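Local coordinates for ThiJ/pfpI family protein (Bacillus anthracis, PDB 3EFE), which is of unknown function but belongs to the DJ-1/PfpI family, whose members include chaperone-like proteins and hydrolases, at residues V43-A48 and K62-L67; T126-S131 and V156-L161. All blocks are in the same frame, centred on the assembly; numbering follows the deposited sequence.

How the contacts relate
The two contacts lie at opposite edges of one mixed seven-stranded sheet, the core of this DJ-1/PfpI fold. Contact 1 (43-48 with 62-67) adds the outermost parallel strand 65-66 to strand 43-47. Contact 2 (126-131 with 156-161) packs the loop between helices 113-119 and 134-140 onto the other outermost strand, 155-158, and the hairpin turn that follows it. They come in series along the chain, contact 1 closing before contact 2 opens. Their centres are about 25 Å apart and their nearest atoms about 15 Å, on opposite sides of the chain's centre. Thus they finish separate margins of one sheet, and of the two, only contact 1 is reached by the second subunit.

Contact 1: V43-A48 and K62-L67; sequences VITVGA and KPDISL
Thr45 and Asp64 grip each other at the tight end of this contact, where the short edge strand 65-66 joins strand 43-47 in parallel. Thr45 N gives a hydrogen bond to Asp64 OD2 (3.0 Å), reaching the oxygen from above the carboxylate plane. Thr45 OG1, set between the backbone N and the carbonyl carbon (chi1 64°), accepts from Asp64 N at 3.0 Å. Thr45 O accepts from Ile65 N in a fairly straight bond of 3.2 Å. A water joins Thr45 OG1 to Lys62 O. Threonine suits this place because its hydroxyl can take a backbone N-H just before strand pairing begins.

Two residues further on, Gly47 N gives a hydrogen bond to Ile65 O at 3.0 Å. Having no side chain, Gly47 lets the ring of Pro63 lie against its backbone, with Pro63 CB 3.9 Å from Gly47 N. Ile44 and Val46 direct their backbone bonds to strand 8-11 and to Val12 just beyond it, so strand 43-47 is paired along both edges.

The side nearer solvent is held by apolar contact. Ile65 CG1 rests 3.9 Å from Val46 CB, and Ile65 CD1 extends to Ile44 CG2 at 4.0 Å; Ile44, Val46 and Ile65 line part of one sheet face, yet both isoleucines remain partly exposed. Toward the far end the pairing fades: Leu67 N makes a weak bond to Gly47 O, while the Leu67 side chain is buried against Pro93 and Ile94 of helix 92-104. Lys62 is exposed, although its backbone bonds to the second subunit. The polar bonds thus cluster round Thr45, before and at the start of strand 65-66, and Gly47 continues them; the Asp64 carboxylate, probably ionised, stands in for a strand carbonyl.

Contact 2: T126-S131 and V156-L161; sequences TRKHTS and VSDANL
The guanidinium of Arg127 approaches the amide of Asn160 obliquely, the two planes 64° apart and Arg127 NH1 3.8 Å from Asn160 OD1. It is also tilted strongly against the Asp158 carboxylate, which instead turns to the backbone. Asp158 to Leu161 form the type II' turn of a tight beta hairpin linking strands 155-158 and 161-164, and loop 126-131 packs across it. The His129 side chain leaves the backbone away from the hairpin, and its ring meets that of Tyr150 almost perpendicularly.

With CG anti to the backbone N (chi1 -169°), Asp158 OD2 accepts from Lys128 N at 3.1 Å, from well above the carboxylate plane. Aspartate suits the spot because it puts an acceptor oxygen a short chain's length from the strand, where this N-H lies. Lys128 crosses it at about a right angle, carrying NZ on to a salt bridge with Glu151. Asn160 turns its ND2 to the carbonyls of Leu102 and Thr106. A water can donate to Lys128 O or Val156 O. Leu161 and Val156 supply the apolar part: Leu161 CD2 lies 3.9 Å from Arg127 CD, while beta-branched Val156 sets CG2 against Thr130 CB and CG1 3.6 Å from His129 N.

Contact 1: V43-A48 and K62-L67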
loop_
_atom_site.group_PDB
_atom_site.type_symbol
_atom_site.label_atom_id
_atom_site.label_comp_id
_atom_site.label_asym_id
_atom_site.label_seq_id
_atom_site.Cartn_x
_atom_site.Cartn_y
_atom_site.Cartn_z
ATOM N N VAL D 43 -6.558 6.673 -12.320
ATOM C CA VAL D 43 -5.130 6.830 -12.099
ATOM C C VAL D 43 -4.423 6.279 -13.350
ATOM O O VAL D 43 -4.565 5.103 -13.715
ATOM C CB VAL D 43 -4.675 6.150 -10.782
ATOM C CG1 VAL D 43 -3.053 6.175 -10.603
ATOM C CG2 VAL D 43 -5.400 6.794 -9.582
ATOM N N ILE D 44 -3.734 7.182 -14.051
ATOM C CA ILE D 44 -2.828 6.831 -15.178
ATOM C C ILE D 44 -1.384 6.711 -14.710
ATOM O O ILE D 44 -0.775 7.675 -14.201
ATOM C CB ILE D 44 -2.897 7.862 -16.338
ATOM C CG1 ILE D 44 -4.360 8.134 -16.720
ATOM C CG2 ILE D 44 -2.106 7.321 -17.587
ATOM C CD1 ILE D 44 -4.637 9.587 -17.144
ATOM N N THR D 45 -0.804 5.542 -14.847
ATOM C CA THR D 45 0.595 5.397 -14.451
ATOM C C THR D 45 1.521 6.026 -15.536
ATOM O O THR D 45 1.329 5.780 -16.722
ATOM C CB THR D 45 0.994 3.931 -14.081
ATOM O OG1 THR D 45 0.889 3.089 -15.198
ATOM C CG2 THR D 45 0.130 3.377 -12.970
ATOM N N VAL D 46 2.465 6.885 -15.118
ATOM C CA VAL D 46 3.420 7.484 -16.063
ATOM C C VAL D 46 4.869 7.156 -15.709
ATOM O O VAL D 46 5.279 7.299 -14.604
ATOM C CB VAL D 46 3.237 8.999 -16.331
ATOM C CG1 VAL D 46 2.405 9.735 -15.304
ATOM C CG2 VAL D 46 4.590 9.643 -16.494
ATOM N N GLY D 47 5.603 6.619 -16.673
ATOM C CA GLY D 47 6.964 6.149 -16.488
ATOM C C GLY D 47 7.865 7.179 -17.082
ATOM O O GLY D 47 7.374 8.073 -17.828
ATOM N N ALA D 48 9.162 7.093 -16.751
ATOM C CA ALA D 48 10.186 7.926 -17.435
ATOM C C ALA D 48 10.158 7.568 -18.913
ATOM O O ALA D 48 10.406 8.422 -19.745
ATOM C CB ALA D 48 11.619 7.732 -16.854
ATOM N N LYS D 62 3.505 -2.198 -15.915
ATOM C CA LYS D 62 3.605 -1.667 -17.258
ATOM C C LYS D 62 3.070 -0.275 -17.207
ATOM O O LYS D 62 1.869 -0.097 -16.934
ATOM C CB LYS D 62 2.763 -2.536 -18.221
ATOM C CG LYS D 62 2.822 -2.181 -19.729
ATOM C CD LYS D 62 4.308 -2.071 -20.262
ATOM C CE LYS D 62 4.421 -1.758 -21.817
ATOM N NZ LYS D 62 3.203 -2.214 -22.578
ATOM N N PRO D 63 3.945 0.738 -17.408
ATOM C CA PRO D 63 3.451 2.107 -17.417
ATOM C C PRO D 63 2.431 2.297 -18.532
ATOM O O PRO D 63 2.568 1.729 -19.633
ATOM C CB PRO D 63 4.725 2.946 -17.652
ATOM C CG PRO D 63 5.774 2.122 -17.185
ATOM C CD PRO D 63 5.398 0.734 -17.627
ATOM N N ASP D 64 1.380 3.039 -18.203
ATOM C CA ASP D 64 0.347 3.416 -19.163
ATOM C C ASP D 64 0.900 4.289 -20.252
ATOM O O ASP D 64 0.622 4.038 -21.417
ATOM C CB ASP D 64 -0.792 4.164 -18.477
ATOM C CG ASP D 64 -1.654 3.247 -17.664
ATOM O OD1 ASP D 64 -1.696 2.077 -18.031
ATOM O OD2 ASP D 64 -2.257 3.674 -16.658
ATOM N N ILE D 65 1.613 5.329 -19.873
ATOM C CA ILE D 65 2.207 6.233 -20.786
ATOM C C ILE D 65 3.615 6.628 -20.304
ATOM O O ILE D 65 4.033 6.310 -19.176
ATOM C CB ILE D 65 1.313 7.512 -20.965
ATOM C CG1 ILE D 65 1.406 8.466 -19.730
ATOM C CG2 ILE D 65 -0.142 7.117 -21.348
ATOM C CD1 ILE D 65 0.369 9.616 -19.704
ATOM N N SER D 66 4.336 7.328 -21.173
ATOM C CA SER D 66 5.689 7.757 -20.920
ATOM C C SER D 66 5.617 9.205 -20.581
ATOM O O SER D 66 4.648 9.824 -20.874
ATOM C CB SER D 66 6.604 7.471 -22.146
ATOM O OG SER D 66 6.656 8.557 -23.072
ATOM N N LEU D 67 6.615 9.749 -19.902
ATOM C CA LEU D 67 6.545 11.159 -19.514
ATOM C C LEU D 67 6.223 12.064 -20.699
ATOM O O LEU D 67 5.432 12.980 -20.571
ATOM C CB LEU D 67 7.843 11.598 -18.847
ATOM C CG LEU D 67 7.895 13.037 -18.305
ATOM C CD1 LEU D 67 6.662 13.390 -17.452
ATOM C CD2 LEU D 67 9.234 13.273 -17.526
HETATM O O HOH W 1 0.225 0.427 -14.862
#

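Contact 2: T126-S131 and V156-L161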
loop_
_atom_site.group_PDB
_atom_site.type_symbol
_atom_site.label_atom_id
_atom_site.label_comp_id
_atom_site.label_asym_id
_atom_site.label_seq_id
_atom_site.Cartn_x
_atom_site.Cartn_y
_atom_site.Cartn_z
ATOM N N THR D 126 9.927 28.019 -0.630
ATOM C CA THR D 126 8.935 28.971 -0.132
ATOM C C THR D 126 7.525 28.369 -0.030
ATOM O O THR D 126 6.519 29.104 -0.043
ATOM C CB THR D 126 8.961 30.313 -0.936
ATOM O OG1 THR D 126 9.182 30.046 -2.333
ATOM C CG2 THR D 126 10.109 31.263 -0.407
ATOM N N ARG D 127 7.452 27.038 0.114
ATOM C CA ARG D 127 6.169 26.376 0.432
ATOM C C ARG D 127 6.261 25.622 1.764
ATOM O O ARG D 127 7.326 25.091 2.078
ATOM C CB ARG D 127 5.807 25.425 -0.691
ATOM C CG ARG D 127 5.747 26.072 -2.010
ATOM C CD ARG D 127 5.587 25.059 -3.083
ATOM N NE ARG D 127 4.648 25.529 -4.095
ATOM C CZ ARG D 127 4.983 25.869 -5.340
ATOM N NH1 ARG D 127 3.999 26.327 -6.140
ATOM N NH2 ARG D 127 6.264 25.752 -5.789
ATOM N N LYS D 128 5.177 25.586 2.545
ATOM C CA LYS D 128 5.146 24.731 3.735
ATOM C C LYS D 128 5.307 23.277 3.267
ATOM O O LYS D 128 4.794 22.863 2.226
ATOM C CB LYS D 128 3.848 24.847 4.536
ATOM C CG LYS D 128 3.418 26.277 5.007
ATOM C CD LYS D 128 1.846 26.613 4.904
ATOM C CE LYS D 128 0.811 25.446 5.174
ATOM N NZ LYS D 128 0.947 24.737 6.511
ATOM N N HIS D 129 6.065 22.497 4.023
ATOM C CA HIS D 129 6.350 21.135 3.625
ATOM C C HIS D 129 6.891 20.364 4.800
ATOM O O HIS D 129 7.329 20.933 5.812
ATOM C CB HIS D 129 7.353 21.121 2.510
ATOM C CG HIS D 129 8.651 21.769 2.876
ATOM N ND1 HIS D 129 9.717 21.064 3.401
ATOM C CD2 HIS D 129 9.039 23.064 2.827
ATOM C CE1 HIS D 129 10.708 21.902 3.630
ATOM N NE2 HIS D 129 10.324 23.118 3.294
ATOM N N THR D 130 6.835 19.054 4.661
ATOM C CA THR D 130 7.553 18.156 5.531
ATOM C C THR D 130 8.410 17.158 4.697
ATOM O O THR D 130 8.497 17.232 3.475
ATOM C CB THR D 130 6.580 17.523 6.508
ATOM O OG1 THR D 130 7.303 17.023 7.619
ATOM C CG2 THR D 130 5.713 16.418 5.868
ATOM N N SER D 131 9.110 16.284 5.381
ATOM C CA SER D 131 9.943 15.240 4.756
ATOM C C SER D 131 10.146 14.208 5.821
ATOM O O SER D 131 9.635 14.345 6.898
ATOM C CB SER D 131 11.275 15.763 4.213
ATOM O OG SER D 131 12.208 16.126 5.220
ATOM N N VAL D 156 1.620 17.562 5.226
ATOM C CA VAL D 156 1.473 19.015 5.198
ATOM C C VAL D 156 0.908 19.365 3.820
ATOM O O VAL D 156 1.339 18.818 2.773
ATOM C CB VAL D 156 2.891 19.764 5.352
ATOM C CG1 VAL D 156 2.815 21.267 5.012
ATOM C CG2 VAL D 156 3.599 19.488 6.733
ATOM N N SER D 157 -0.011 20.327 3.818
ATOM C CA SER D 157 -0.674 20.807 2.582
ATOM C C SER D 157 -0.564 22.324 2.456
ATOM O O SER D 157 -0.856 23.008 3.393
ATOM C CB SER D 157 -2.158 20.401 2.552
ATOM O OG SER D 157 -2.676 20.589 1.239
ATOM N N ASP D 158 -0.125 22.787 1.276
ATOM C CA ASP D 158 0.097 24.191 0.930
ATOM C C ASP D 158 -0.270 24.486 -0.525
ATOM O O ASP D 158 0.485 24.158 -1.446
ATOM C CB ASP D 158 1.566 24.608 1.127
ATOM C CG ASP D 158 1.762 26.133 1.029
ATOM O OD1 ASP D 158 0.764 26.901 1.333
ATOM O OD2 ASP D 158 2.892 26.572 0.660
ATOM N N ALA D 159 -1.388 25.199 -0.717
ATOM C CA ALA D 159 -1.869 25.513 -2.053
ATOM C C ALA D 159 -1.872 24.132 -2.732
ATOM O O ALA D 159 -2.456 23.217 -2.169
ATOM C CB ALA D 159 -0.960 26.572 -2.788
ATOM N N ASN D 160 -1.174 23.978 -3.864
ATOM C CA ASN D 160 -1.317 22.810 -4.741
ATOM C C ASN D 160 -0.158 21.810 -4.583
ATOM O O ASN D 160 0.189 21.096 -5.533
ATOM C CB ASN D 160 -1.410 23.271 -6.208
ATOM C CG ASN D 160 -0.111 23.941 -6.708
ATOM O OD1 ASN D 160 0.470 24.798 -6.014
ATOM N ND2 ASN D 160 0.346 23.546 -7.903
ATOM N N LEU D 161 0.458 21.804 -3.392
ATOM C CA LEU D 161 1.508 20.850 -3.050
ATOM C C LEU D 161 1.148 20.128 -1.747
ATOM O O LEU D 161 0.791 20.753 -0.745
ATOM C CB LEU D 161 2.845 21.555 -2.880
ATOM C CG LEU D 161 4.001 20.675 -2.379
ATOM C CD1 LEU D 161 4.656 19.886 -3.541
ATOM C CD2 LEU D 161 5.011 21.534 -1.638
HETATM O O HOH W 2 3.558 20.476 1.318
#